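Glucokinase (Leishmania braziliensis MHOM/BR/75/M2904, PDB 6EDI) probably catalyses the ATP-dependent phosphorylation of D-glucose to glucose 6-phosphate, and is a dimer captured here in an open conformation. Local coordinates at residues F88-L92 with Y142-F147; S169-S175 with G197-G201; I200-M206 with F341-V347; C235-S241 with L333-T337; K249-L254 with F286-Y290. One frame throughout, in Å; residues are numbered along the deposited sequence.

Interaction 1: F88-L92 with Y142-F147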
# COMPACT_ATOMS: atom_id res chain seq x y z
N PHE A 88 25.85 19.05 -5.44
CA PHE A 88 25.82 18.37 -6.73
C PHE A 88 26.74 19.08 -7.72
O PHE A 88 27.46 18.44 -8.48
CB PHE A 88 24.40 18.28 -7.27
CG PHE A 88 23.46 17.51 -6.39
CD1 PHE A 88 23.94 16.51 -5.55
CD2 PHE A 88 22.10 17.81 -6.39
CE1 PHE A 88 23.06 15.80 -4.72
CE2 PHE A 88 21.23 17.12 -5.56
CZ PHE A 88 21.71 16.11 -4.73
N ASP A 89 26.73 20.41 -7.69
CA ASP A 89 27.61 21.17 -8.56
C ASP A 89 29.10 20.98 -8.20
O ASP A 89 29.93 20.82 -9.09
CB ASP A 89 27.23 22.65 -8.59
CG ASP A 89 27.80 23.37 -9.79
OD1 ASP A 89 27.22 23.23 -10.89
OD2 ASP A 89 28.84 24.05 -9.65
N GLU A 90 29.44 20.96 -6.91
CA GLU A 90 30.82 20.68 -6.51
C GLU A 90 31.29 19.30 -6.98
O GLU A 90 32.46 19.12 -7.32
CB GLU A 90 31.01 20.79 -5.00
CG GLU A 90 30.74 22.16 -4.42
CD GLU A 90 31.71 22.52 -3.30
OE1 GLU A 90 31.54 22.01 -2.17
OE2 GLU A 90 32.63 23.32 -3.56
N VAL A 91 30.39 18.32 -6.98
CA VAL A 91 30.74 16.97 -7.43
C VAL A 91 30.95 16.99 -8.94
O VAL A 91 31.94 16.45 -9.46
CB VAL A 91 29.64 15.95 -7.09
CG1 VAL A 91 29.92 14.60 -7.76
CG2 VAL A 91 29.52 15.77 -5.59
N LEU A 92 30.03 17.65 -9.62
CA LEU A 92 30.03 17.73 -11.07
C LEU A 92 31.24 18.53 -11.58
O LEU A 92 31.96 18.07 -12.45
CB LEU A 92 28.70 18.31 -11.56
CG LEU A 92 28.11 17.74 -12.85
CD1 LEU A 92 28.83 16.47 -13.28
CD2 LEU A 92 26.62 17.48 -12.70
N TYR A 142 17.61 19.79 -9.94
CA TYR A 142 18.85 19.03 -9.77
C TYR A 142 19.56 18.81 -11.10
O TYR A 142 18.90 18.71 -12.14
CB TYR A 142 18.57 17.68 -9.11
CG TYR A 142 18.12 17.77 -7.67
CD1 TYR A 142 18.12 18.98 -6.99
CD2 TYR A 142 17.70 16.64 -6.99
CE1 TYR A 142 17.71 19.07 -5.68
CE2 TYR A 142 17.29 16.70 -5.68
CZ TYR A 142 17.30 17.92 -5.03
OH TYR A 142 16.89 18.00 -3.73
N PRO A 143 20.90 18.74 -11.07
CA PRO A 143 21.78 18.49 -12.22
C PRO A 143 21.39 17.26 -13.01
O PRO A 143 21.49 16.15 -12.49
CB PRO A 143 23.13 18.21 -11.55
CG PRO A 143 23.11 19.03 -10.33
CD PRO A 143 21.69 19.00 -9.84
N VAL A 144 21.00 17.45 -14.26
CA VAL A 144 20.54 16.35 -15.09
C VAL A 144 21.62 15.29 -15.31
O VAL A 144 21.32 14.11 -15.51
CB VAL A 144 19.98 16.90 -16.42
CG1 VAL A 144 20.77 16.37 -17.61
CG2 VAL A 144 18.54 16.58 -16.51
N GLU A 145 22.88 15.70 -15.25
CA GLU A 145 23.97 14.76 -15.42
C GLU A 145 24.05 13.79 -14.24
O GLU A 145 24.54 12.67 -14.38
CB GLU A 145 25.29 15.51 -15.59
CG GLU A 145 25.27 16.54 -16.71
CD GLU A 145 26.44 17.50 -16.64
OE1 GLU A 145 26.35 18.49 -15.89
OE2 GLU A 145 27.46 17.27 -17.34
N LEU A 146 23.59 14.23 -13.07
CA LEU A 146 23.55 13.34 -11.90
C LEU A 146 22.16 12.75 -11.72
O LEU A 146 22.01 11.68 -11.14
CB LEU A 146 23.98 14.06 -10.62
CG LEU A 146 25.42 14.58 -10.66
CD1 LEU A 146 25.83 15.19 -9.33
CD2 LEU A 146 26.37 13.46 -11.05
N PHE A 147 21.16 13.44 -12.24
CA PHE A 147 19.78 12.98 -12.09
C PHE A 147 19.06 12.99 -13.43
O PHE A 147 18.34 13.95 -13.74
CB PHE A 147 19.03 13.81 -11.05
CG PHE A 147 19.69 13.80 -9.69
CD1 PHE A 147 20.68 14.73 -9.37
CD2 PHE A 147 19.35 12.83 -8.75
CE1 PHE A 147 21.30 14.70 -8.13
CE2 PHE A 147 19.96 12.79 -7.51
CZ PHE A 147 20.95 13.73 -7.20

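Interaction 2: S169-S175 with G197-G201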
# COMPACT_ATOMS: atom_id res chain seq x y z
N SER A 169 18.95 -8.20 -1.79
CA SER A 169 18.32 -9.43 -2.23
C SER A 169 18.77 -9.82 -3.64
O SER A 169 19.21 -10.94 -3.87
CB SER A 169 16.80 -9.28 -2.18
OG SER A 169 16.17 -10.51 -2.47
N ASN A 170 18.63 -8.88 -4.59
CA ASN A 170 19.02 -9.15 -5.97
C ASN A 170 20.50 -9.45 -6.08
O ASN A 170 20.94 -10.15 -7.00
CB ASN A 170 18.66 -7.96 -6.87
CG ASN A 170 17.18 -7.80 -7.06
OD1 ASN A 170 16.42 -8.75 -6.86
ND2 ASN A 170 16.74 -6.60 -7.44
N ALA A 171 21.27 -8.94 -5.13
CA ALA A 171 22.70 -9.20 -5.10
C ALA A 171 23.04 -10.60 -4.60
O ALA A 171 24.19 -11.04 -4.72
CB ALA A 171 23.40 -8.14 -4.25
N GLY A 172 22.07 -11.29 -4.01
CA GLY A 172 22.29 -12.64 -3.51
C GLY A 172 22.88 -12.62 -2.11
O GLY A 172 23.36 -13.64 -1.62
N ILE A 173 22.83 -11.46 -1.47
CA ILE A 173 23.56 -11.21 -0.24
C ILE A 173 22.64 -10.94 0.96
O ILE A 173 23.08 -10.53 2.04
CB ILE A 173 24.60 -10.09 -0.49
CG1 ILE A 173 25.97 -10.54 -0.02
CG2 ILE A 173 24.15 -8.72 -0.00
CD1 ILE A 173 26.33 -11.82 -0.71
N LEU A 174 21.35 -11.20 0.78
CA LEU A 174 20.37 -10.92 1.84
C LEU A 174 20.71 -11.61 3.16
O LEU A 174 20.65 -10.98 4.22
CB LEU A 174 18.94 -11.29 1.40
CG LEU A 174 17.83 -10.86 2.36
CD1 LEU A 174 17.78 -9.35 2.44
CD2 LEU A 174 16.46 -11.39 1.93
N SER A 175 21.12 -12.88 3.11
CA SER A 175 21.36 -13.64 4.33
C SER A 175 22.53 -13.10 5.18
O SER A 175 22.62 -13.37 6.38
CB SER A 175 21.56 -15.12 4.01
OG SER A 175 22.70 -15.32 3.22
N GLY A 197 15.01 -16.45 3.57
CA GLY A 197 16.07 -15.57 4.04
C GLY A 197 17.18 -15.40 3.01
O GLY A 197 18.06 -14.59 3.20
N SER A 198 17.12 -16.17 1.93
CA SER A 198 18.14 -16.09 0.88
C SER A 198 17.81 -14.97 -0.08
O SER A 198 18.67 -14.49 -0.81
CB SER A 198 18.22 -17.41 0.13
OG SER A 198 18.54 -18.44 1.03
N THR A 199 16.55 -14.56 -0.07
CA THR A 199 16.03 -13.58 -1.01
C THR A 199 14.72 -13.10 -0.41
O THR A 199 14.17 -13.79 0.46
CB THR A 199 15.76 -14.23 -2.38
OG1 THR A 199 15.10 -13.31 -3.25
CG2 THR A 199 14.90 -15.48 -2.20
N ILE A 200 14.23 -11.93 -0.81
CA ILE A 200 12.85 -11.57 -0.43
C ILE A 200 11.90 -12.35 -1.33
O ILE A 200 10.76 -12.61 -0.97
CB ILE A 200 12.54 -10.07 -0.56
CG1 ILE A 200 12.84 -9.55 -1.97
CG2 ILE A 200 13.32 -9.26 0.48
CD1 ILE A 200 12.19 -8.19 -2.26
N GLY A 201 12.39 -12.74 -2.50
CA GLY A 201 11.59 -13.53 -3.42
C GLY A 201 10.62 -12.70 -4.24
O GLY A 201 10.58 -11.48 -4.12
O HOH W 1 21.41 -14.21 0.48

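Interaction 3: I200-M206 with F341-V347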
# COMPACT_ATOMS: atom_id res chain seq x y z
N ILE A 200 14.23 -11.93 -0.81
CA ILE A 200 12.85 -11.57 -0.43
C ILE A 200 11.90 -12.35 -1.33
O ILE A 200 10.76 -12.61 -0.97
CB ILE A 200 12.54 -10.07 -0.56
CG1 ILE A 200 12.84 -9.55 -1.97
CG2 ILE A 200 13.32 -9.26 0.48
CD1 ILE A 200 12.19 -8.19 -2.26
N GLY A 201 12.39 -12.74 -2.50
CA GLY A 201 11.59 -13.53 -3.42
C GLY A 201 10.62 -12.70 -4.24
O GLY A 201 10.58 -11.48 -4.12
N ARG A 202 9.85 -13.38 -5.10
CA ARG A 202 8.87 -12.71 -5.96
C ARG A 202 7.51 -12.55 -5.27
O ARG A 202 6.57 -13.32 -5.53
CB ARG A 202 8.70 -13.46 -7.28
CG ARG A 202 10.00 -13.61 -8.04
CD ARG A 202 9.88 -13.02 -9.43
NE ARG A 202 11.18 -12.97 -10.09
CZ ARG A 202 11.54 -13.72 -11.12
NH1 ARG A 202 10.67 -14.57 -11.65
NH2 ARG A 202 12.75 -13.60 -11.64
N GLY A 203 7.42 -11.54 -4.42
CA GLY A 203 6.19 -11.22 -3.71
C GLY A 203 6.39 -9.95 -2.93
O GLY A 203 7.47 -9.34 -2.95
N ARG A 204 5.35 -9.51 -2.23
CA ARG A 204 5.47 -8.27 -1.48
C ARG A 204 6.36 -8.47 -0.28
O ARG A 204 6.34 -9.52 0.38
CB ARG A 204 4.11 -7.76 -1.00
CG ARG A 204 3.30 -7.05 -2.07
CD ARG A 204 1.90 -6.75 -1.56
NE ARG A 204 1.12 -6.01 -2.54
CZ ARG A 204 -0.17 -5.73 -2.39
NH1 ARG A 204 -0.77 -6.13 -1.28
NH2 ARG A 204 -0.83 -5.05 -3.31
N CYS A 205 7.11 -7.42 0.03
CA CYS A 205 7.88 -7.35 1.25
C CYS A 205 7.42 -6.11 2.04
O CYS A 205 7.55 -4.98 1.58
CB CYS A 205 9.37 -7.26 0.91
SG CYS A 205 10.40 -7.07 2.35
N MET A 206 6.88 -6.34 3.23
CA MET A 206 6.49 -5.24 4.11
C MET A 206 7.66 -4.89 5.02
O MET A 206 8.20 -5.76 5.71
CB MET A 206 5.24 -5.63 4.92
CG MET A 206 4.81 -4.56 5.92
SD MET A 206 4.23 -3.08 5.10
CE MET A 206 4.61 -1.88 6.37
N PHE A 341 -1.68 -6.17 3.58
CA PHE A 341 -0.88 -6.33 2.37
C PHE A 341 -0.62 -7.77 1.93
O PHE A 341 -0.10 -8.01 0.81
CB PHE A 341 0.46 -5.62 2.60
CG PHE A 341 0.34 -4.15 2.87
CD1 PHE A 341 -0.25 -3.32 1.92
CD2 PHE A 341 0.85 -3.59 4.04
CE1 PHE A 341 -0.34 -1.95 2.13
CE2 PHE A 341 0.76 -2.21 4.28
CZ PHE A 341 0.15 -1.39 3.33
N LEU A 342 -0.95 -8.73 2.80
CA LEU A 342 -0.65 -10.17 2.57
C LEU A 342 0.73 -10.41 1.93
O LEU A 342 0.85 -10.98 0.84
CB LEU A 342 -1.78 -10.88 1.80
CG LEU A 342 -3.14 -10.92 2.49
CD1 LEU A 342 -4.22 -11.52 1.57
CD2 LEU A 342 -3.07 -11.71 3.80
N PRO A 343 1.80 -9.96 2.62
CA PRO A 343 3.14 -9.98 2.04
C PRO A 343 3.76 -11.37 2.06
O PRO A 343 3.44 -12.17 2.94
CB PRO A 343 3.94 -9.02 2.96
CG PRO A 343 3.25 -9.13 4.29
CD PRO A 343 1.78 -9.31 3.94
N LEU A 344 4.64 -11.65 1.10
CA LEU A 344 5.46 -12.86 1.13
C LEU A 344 6.40 -12.80 2.33
O LEU A 344 6.61 -13.79 3.05
CB LEU A 344 6.28 -12.97 -0.16
CG LEU A 344 7.15 -14.21 -0.39
CD1 LEU A 344 6.34 -15.49 -0.15
CD2 LEU A 344 7.80 -14.20 -1.79
N THR A 345 6.96 -11.62 2.54
CA THR A 345 7.91 -11.42 3.62
C THR A 345 7.58 -10.16 4.39
O THR A 345 6.95 -9.23 3.88
CB THR A 345 9.35 -11.32 3.11
OG1 THR A 345 9.45 -10.20 2.23
CG2 THR A 345 9.78 -12.60 2.38
N CYS A 346 8.02 -10.13 5.64
CA CYS A 346 7.98 -8.91 6.41
C CYS A 346 9.35 -8.76 7.03
O CYS A 346 9.87 -9.71 7.62
CB CYS A 346 6.92 -8.97 7.50
SG CYS A 346 6.95 -7.57 8.62
N VAL A 347 9.93 -7.57 6.88
CA VAL A 347 11.28 -7.30 7.36
C VAL A 347 11.27 -6.29 8.49
O VAL A 347 10.70 -5.20 8.37
CB VAL A 347 12.15 -6.76 6.23
CG1 VAL A 347 13.47 -6.20 6.81
CG2 VAL A 347 12.42 -7.84 5.19
O HOH W 2 8.99 -10.61 -0.40

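Interaction 4: C235-S241 with L333-T337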
# COMPACT_ATOMS: atom_id res chain seq x y z
N CYS A 235 2.48 3.55 8.29
CA CYS A 235 1.83 2.52 9.09
C CYS A 235 2.09 2.67 10.59
O CYS A 235 1.26 2.25 11.41
CB CYS A 235 2.27 1.12 8.60
SG CYS A 235 1.70 0.70 6.92
N GLY A 236 3.21 3.28 10.96
CA GLY A 236 3.47 3.58 12.36
C GLY A 236 2.42 4.52 12.93
O GLY A 236 2.23 4.58 14.15
N SER A 237 1.74 5.24 12.03
CA SER A 237 0.76 6.26 12.44
C SER A 237 -0.67 5.74 12.39
O SER A 237 -1.64 6.49 12.59
CB SER A 237 0.89 7.51 11.58
OG SER A 237 2.16 8.12 11.76
N LEU A 238 -0.80 4.44 12.15
CA LEU A 238 -2.09 3.77 12.29
C LEU A 238 -2.42 3.66 13.79
O LEU A 238 -1.54 3.38 14.61
CB LEU A 238 -2.02 2.39 11.61
CG LEU A 238 -2.87 1.18 11.95
CD1 LEU A 238 -4.31 1.32 11.49
CD2 LEU A 238 -2.22 -0.07 11.30
N SER A 239 -3.68 3.92 14.13
CA SER A 239 -4.14 3.75 15.51
C SER A 239 -3.92 2.33 16.02
O SER A 239 -4.07 1.37 15.27
CB SER A 239 -5.62 4.08 15.62
OG SER A 239 -5.89 5.36 15.11
N MET A 240 -3.57 2.19 17.31
CA MET A 240 -3.52 0.86 17.91
C MET A 240 -4.87 0.15 17.82
O MET A 240 -5.92 0.79 17.84
CB MET A 240 -3.04 0.91 19.36
CG MET A 240 -1.59 1.31 19.49
SD MET A 240 -1.00 1.25 21.19
CE MET A 240 -0.85 -0.53 21.42
N SER A 241 -4.83 -1.18 17.71
CA SER A 241 -6.01 -2.00 17.55
C SER A 241 -6.80 -2.06 18.85
O SER A 241 -6.26 -1.92 19.94
CB SER A 241 -5.61 -3.41 17.13
OG SER A 241 -5.04 -3.42 15.84
N LEU A 333 1.58 -4.34 15.45
CA LEU A 333 1.47 -3.48 14.27
C LEU A 333 1.64 -4.32 13.03
O LEU A 333 0.86 -4.19 12.08
CB LEU A 333 2.52 -2.36 14.29
CG LEU A 333 2.76 -1.64 12.95
CD1 LEU A 333 1.57 -0.82 12.49
CD2 LEU A 333 4.00 -0.77 13.03
N THR A 334 2.65 -5.19 13.02
CA THR A 334 2.85 -6.06 11.85
C THR A 334 1.71 -7.04 11.62
O THR A 334 1.53 -7.52 10.51
CB THR A 334 4.16 -6.86 11.91
OG1 THR A 334 4.11 -7.82 12.97
CG2 THR A 334 5.36 -5.93 12.10
N ALA A 335 0.94 -7.37 12.65
CA ALA A 335 -0.21 -8.23 12.39
C ALA A 335 -1.18 -7.49 11.48
O ALA A 335 -1.75 -8.07 10.53
CB ALA A 335 -0.89 -8.64 13.70
N GLU A 336 -1.38 -6.21 11.76
CA GLU A 336 -2.20 -5.36 10.90
C GLU A 336 -1.63 -5.18 9.48
O GLU A 336 -2.36 -5.26 8.50
CB GLU A 336 -2.46 -3.99 11.54
CG GLU A 336 -3.22 -4.01 12.87
CD GLU A 336 -4.42 -4.95 12.90
OE1 GLU A 336 -5.11 -5.15 11.87
OE2 GLU A 336 -4.70 -5.49 13.99
N THR A 337 -0.33 -4.94 9.37
CA THR A 337 0.25 -4.70 8.04
C THR A 337 0.29 -5.99 7.22
O THR A 337 0.07 -5.97 6.01
CB THR A 337 1.66 -4.04 8.12
OG1 THR A 337 2.58 -4.93 8.77
CG2 THR A 337 1.58 -2.73 8.90

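Interaction 5: K249-L254 with F286-Y290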
# COMPACT_ATOMS: atom_id res chain seq x y z
N LYS A 249 -5.85 -1.72 29.24
CA LYS A 249 -5.38 -0.83 30.28
C LYS A 249 -4.09 -0.14 29.83
O LYS A 249 -3.89 1.05 30.07
CB LYS A 249 -5.14 -1.58 31.60
CG LYS A 249 -6.42 -2.13 32.27
CD LYS A 249 -7.52 -1.08 32.40
CE LYS A 249 -8.58 -1.49 33.43
NZ LYS A 249 -8.12 -1.35 34.84
N TYR A 250 -3.22 -0.90 29.15
CA TYR A 250 -1.98 -0.35 28.62
C TYR A 250 -2.22 0.69 27.53
O TYR A 250 -1.61 1.76 27.56
CB TYR A 250 -1.04 -1.43 28.09
CG TYR A 250 0.17 -0.83 27.39
CD1 TYR A 250 1.20 -0.24 28.11
CD2 TYR A 250 0.25 -0.81 26.00
CE1 TYR A 250 2.31 0.34 27.47
CE2 TYR A 250 1.35 -0.24 25.35
CZ TYR A 250 2.36 0.33 26.09
OH TYR A 250 3.43 0.89 25.42
N VAL A 251 -3.09 0.37 26.57
CA VAL A 251 -3.38 1.32 25.51
C VAL A 251 -3.95 2.59 26.12
O VAL A 251 -3.60 3.71 25.73
CB VAL A 251 -4.35 0.75 24.44
CG1 VAL A 251 -4.59 1.79 23.36
CG2 VAL A 251 -3.79 -0.55 23.83
N GLN A 252 -4.83 2.40 27.10
CA GLN A 252 -5.42 3.52 27.82
C GLN A 252 -4.34 4.41 28.45
O GLN A 252 -4.37 5.65 28.33
CB GLN A 252 -6.35 3.02 28.93
CG GLN A 252 -7.03 4.16 29.69
CD GLN A 252 -7.86 5.06 28.78
OE1 GLN A 252 -9.02 4.77 28.49
NE2 GLN A 252 -7.26 6.15 28.32
N ALA A 253 -3.40 3.77 29.14
CA ALA A 253 -2.36 4.54 29.83
C ALA A 253 -1.47 5.24 28.81
O ALA A 253 -1.04 6.38 29.03
CB ALA A 253 -1.54 3.63 30.74
N LEU A 254 -1.20 4.56 27.69
CA LEU A 254 -0.36 5.15 26.64
C LEU A 254 -1.05 6.38 26.05
O LEU A 254 -0.42 7.42 25.85
CB LEU A 254 -0.05 4.12 25.54
CG LEU A 254 0.85 4.62 24.41
CD1 LEU A 254 2.19 5.10 25.00
CD2 LEU A 254 1.08 3.56 23.32
N PHE A 286 8.36 4.71 28.26
CA PHE A 286 7.08 4.61 28.94
C PHE A 286 6.86 3.21 29.48
O PHE A 286 6.34 3.03 30.60
CB PHE A 286 5.93 4.98 28.00
CG PHE A 286 4.58 4.78 28.61
CD1 PHE A 286 4.04 5.76 29.43
CD2 PHE A 286 3.86 3.62 28.38
CE1 PHE A 286 2.79 5.59 30.02
CE2 PHE A 286 2.61 3.43 28.95
CZ PHE A 286 2.07 4.42 29.78
N ASN A 287 7.23 2.21 28.69
CA ASN A 287 7.07 0.83 29.10
C ASN A 287 7.81 0.52 30.39
O ASN A 287 7.31 -0.22 31.25
CB ASN A 287 7.51 -0.10 27.98
CG ASN A 287 6.44 -0.26 26.92
OD1 ASN A 287 5.41 0.43 26.97
ND2 ASN A 287 6.67 -1.15 25.95
N TYR A 288 8.99 1.11 30.53
CA TYR A 288 9.80 0.88 31.71
C TYR A 288 9.09 1.39 32.97
O TYR A 288 8.95 0.66 33.94
CB TYR A 288 11.16 1.55 31.57
CG TYR A 288 12.10 1.20 32.71
CD1 TYR A 288 12.57 -0.09 32.87
CD2 TYR A 288 12.49 2.17 33.63
CE1 TYR A 288 13.42 -0.42 33.92
CE2 TYR A 288 13.35 1.85 34.67
CZ TYR A 288 13.81 0.56 34.81
OH TYR A 288 14.66 0.25 35.86
N ALA A 289 8.66 2.64 32.93
CA ALA A 289 7.87 3.20 34.02
C ALA A 289 6.66 2.32 34.29
O ALA A 289 6.45 1.87 35.42
CB ALA A 289 7.45 4.62 33.70
N TYR A 290 5.90 2.03 33.23
CA TYR A 290 4.68 1.24 33.35
C TYR A 290 4.92 -0.10 34.04
O TYR A 290 4.07 -0.57 34.80
CB TYR A 290 4.03 1.05 31.97
CG TYR A 290 2.64 0.42 31.98
CD1 TYR A 290 1.51 1.19 32.20
CD2 TYR A 290 2.48 -0.94 31.75
CE1 TYR A 290 0.24 0.61 32.20
CE2 TYR A 290 1.22 -1.52 31.74
CZ TYR A 290 0.11 -0.74 31.98
OH TYR A 290 -1.14 -1.31 31.97
O HOH W 3 4.57 -1.32 24.10

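Interaction 1: F88-L92 with Y142-F147
Phe88 drives its ring into the loop 142-147, where three residues meet it from different sides. CE1 of Phe147 stands over the centre of one Phe88 face, an edge-to-face pair with centroids 4.8 Å apart and planes inclined by 55°. In turn Phe88 directs its own edge at Tyr142: CE2 sits 3.8 Å from Tyr142 CG, above the middle of the phenol ring, and the planes stand at 76°. Pro143 fills in behind, its CG 3.4 Å from Phe88 CB. The chi1 of -61°, with CG trans to the carbonyl carbon, sends this ring off the helix towards the loop.

One turn on, Leu92 extends the apolar seam. Its CD2 lies 3.7 Å from Pro143 CB and equally close to Leu146 CG. Glu145 crosses it at a slant, its OE1 3.4 Å from Leu92 CD2.

The loop owes its shape to a tight turn in which Pro143 O accepts from both Leu146 N (2.9 Å) and Phe147 N (2.7 Å), which presents Leu146 and Phe147 to the helix together. Val115 of strand 110-117 touches all three aromatic residues, and Val54 of strand 51-58 touches Phe88. The arrangement is an aromatic cluster where helix 84-98 and loop 142-147 meet the mixed sheet, as expected for a crossover helix of the ribonuclease H-like fold in the ASKHA superfamily.

Interaction 2: S169-S175 with G197-G201
Ser169, in the last turn of a helix, turns its hydroxyl to the loop 197-201 to receive a backbone N-H: Ile200 N donates to Ser169 OG over 2.9 Å, nearly straight at 164°. The hydroxyl reaches the loop because chi1 of -174° places OG opposite the backbone N. Thr199 OG1 lies 3.1 Å from the same Ser169 OG, so two polar groups of the loop gather round one buried serine oxygen. Thr199 OG1 is also the acceptor for Gly201 N at 2.9 Å, the bond that defines an ST turn and bends the loop just where it meets the serine.

The helix 157-170 itself closes in a Schellman motif. Gly172 takes a positive phi of 84°, and its N bonds back to Ser169 O at 2.9 Å; the chain then leads into the short, weakly bonded helix 174-177. This places Leu174 beside the loop, with CD2 lying 3.4 Å from Thr199 C, against the flat peptide unit between Thr199 and Ile200. Ile200 also touches Val165 and Leu166 of helix 157-170.

At the more open end of the contact a water joins the two backbones. It accepts from Ser175 N at 3.0 Å and donates to Ser198 O at the same distance, with a weak further bond to Gly172 O. The CB of Ser175 packs 3.6 Å from Gly197 O.

Interaction 3: I200-M206 with F341-V347
The guanidinium of Arg204 meets Phe341 O at its edge: NH1 donates over 2.9 Å, and the oxygen lies only 10° out of the guanidinium plane. NH1 also lies at the edge of the Phe341 ring, whereas Met206 SD approaches that ring obliquely, 4.5 Å from its centroid and 54° off the normal, a Met-aromatic contact. The other guanidinium nitrogens look elsewhere: NE bonds His220 ND1, and NH2 bonds Ala232 O of the second subunit. Arginine thus ties the end of helix 317-341 to the dimer interface.

Beyond these groups the two chains run as parallel strands, Cys205 facing Thr345 and Met206 facing Cys346. Thr345 N donates to Arg204 O at 3.1 Å, Met206 N to Thr345 O at 3.0 Å, and Val347 N to Met206 O at 2.8 Å. The pairing joins strands 205-210 and 345-348, two adjacent parallel strands in the core of a ribonuclease H-like sheet, which continues on one side through strand 214-222 and on the other through strand 389-393.

On the face bearing Cys205 and Thr345, SG of Cys205 packs 3.6 Å from Val347 CG2. Thr345 OG1, set by chi1 of 61° between the backbone N and the carbonyl carbon, faces a water 2.7 Å away that it shares with Ile200 O. Leu344 packs against the glycine-rich turn before the strand; its CD2 approaches Ile200 O and the Gly203 backbone, and Trp187 and Leu190 of helix 187-190 pack against it.

Interaction 4: C235-S241 with L333-T337
Two kinds of interaction join Cys235-Ser241 to the helix segment Leu333-Thr337. The polar one is a hydrogen bond from Ser241 OG to Glu336 OE2, 2.8 Å long, which meets the carboxylate from above, 54° out of its plane. Glu336 folds back through chi1 of -62° and a bent chi2 of -44°, carrying its carboxylate to the serine. This buried carboxylate is held at both oxygens: His376 NE2 pairs with OE1, and Ser239 OG of the second subunit also bonds OE2. Such surroundings would probably favour the charged form.

The apolar contacts involve other atoms of these segments. Leu238 CD2 rests in the angle between two helix residues, 3.9 Å from Glu336 CB and 4.0 Å from Leu333 CD1. That same Leu333 methyl presses on the backbone, 3.3 Å from Cys235 O. Cys235 CB meets Thr337 CG2 at 3.9 Å, one turn further along the helix. Trp275 adds to the packing round Leu238, Leu333 and Ser241.

Because Ser239 of this chain bonds Glu336 of the other in the same way, the arrangement is a reciprocal one, typical of a symmetric dimer interface: a loop and helix 317-341 pack within each subunit and pair again across the boundary.

Interaction 5: K249-L254 with F286-Y290
The phenol oxygen of Tyr250 is gripped twice. Tyr250 OH donates to Asn287 OD1 over a short 2.6 Å, in the carbonyl plane and on a lone pair. A water 2.8 Å from Tyr250 OH donates to it in turn. The same water accepts a hydrogen bond from Asn287 ND2, also at 2.8 Å, so hydroxyl, amide and water close a small ring of bonds that fixes which way the amide is flipped. ND2 bonds Ala322 O as well, giving the amide a further hold on helix 317-341. Chi1 of 173°, which swings the Tyr250 ring opposite its backbone N, brings the hydroxyl across to the asparagine.

Tyr250 forms a triangle of rings with Phe286 and Tyr290, which sit one helical turn apart. Its CD1 edge points at the centre of the Tyr290 face, with centroids 5.2 Å apart and planes at 78°, an edge-to-face pair. Phe286 slides past it in the opposite direction, CE2 coming within 3.4 Å of Tyr250 CE1 at an oblique tilt. Leu254 CD1 lies over a Phe286 face, offset toward the rim. Ala253 CB touches both rings, Phe286 CZ and Tyr290 CE1, each at 3.8 Å.

The axes of the segments approach to 11.6 Å, and their directions differ by 120°, a wide spacing bridged by large aromatic side chains. Helix 317-341 touches the cluster through Arg325, which meets Tyr250, Asn287 and Tyr290, and Asn329, which meets Tyr250. The loop residues Pro273 and Ala278 pack on helix 245-259, and Trp242 of the second subunit touches Val251 and Gln252 of that helix.

Interaction 1 stands apart on the first mixed sheet, with its centre 32 to 49 Å from those of the others, and comes first along the chain. Interactions 2 and 3 share Ile200 and Gly201, their centres 12 Å apart, so the loop before strand 205-210 connects the end of helix 157-170 to the second sheet. Interactions 4 and 5 are nested inside the loop closed by interaction 3, successive centres lying about 17 Å apart. Helix 317-341 contributes to interactions 3 and 4, where Met206 packs on Thr337 and Cys235; Met240 then packs on Leu254 and Val251 of interaction 5. Interactions 3, 4 and 5 all touch the second subunit, linking this part of the fold to dimerisation.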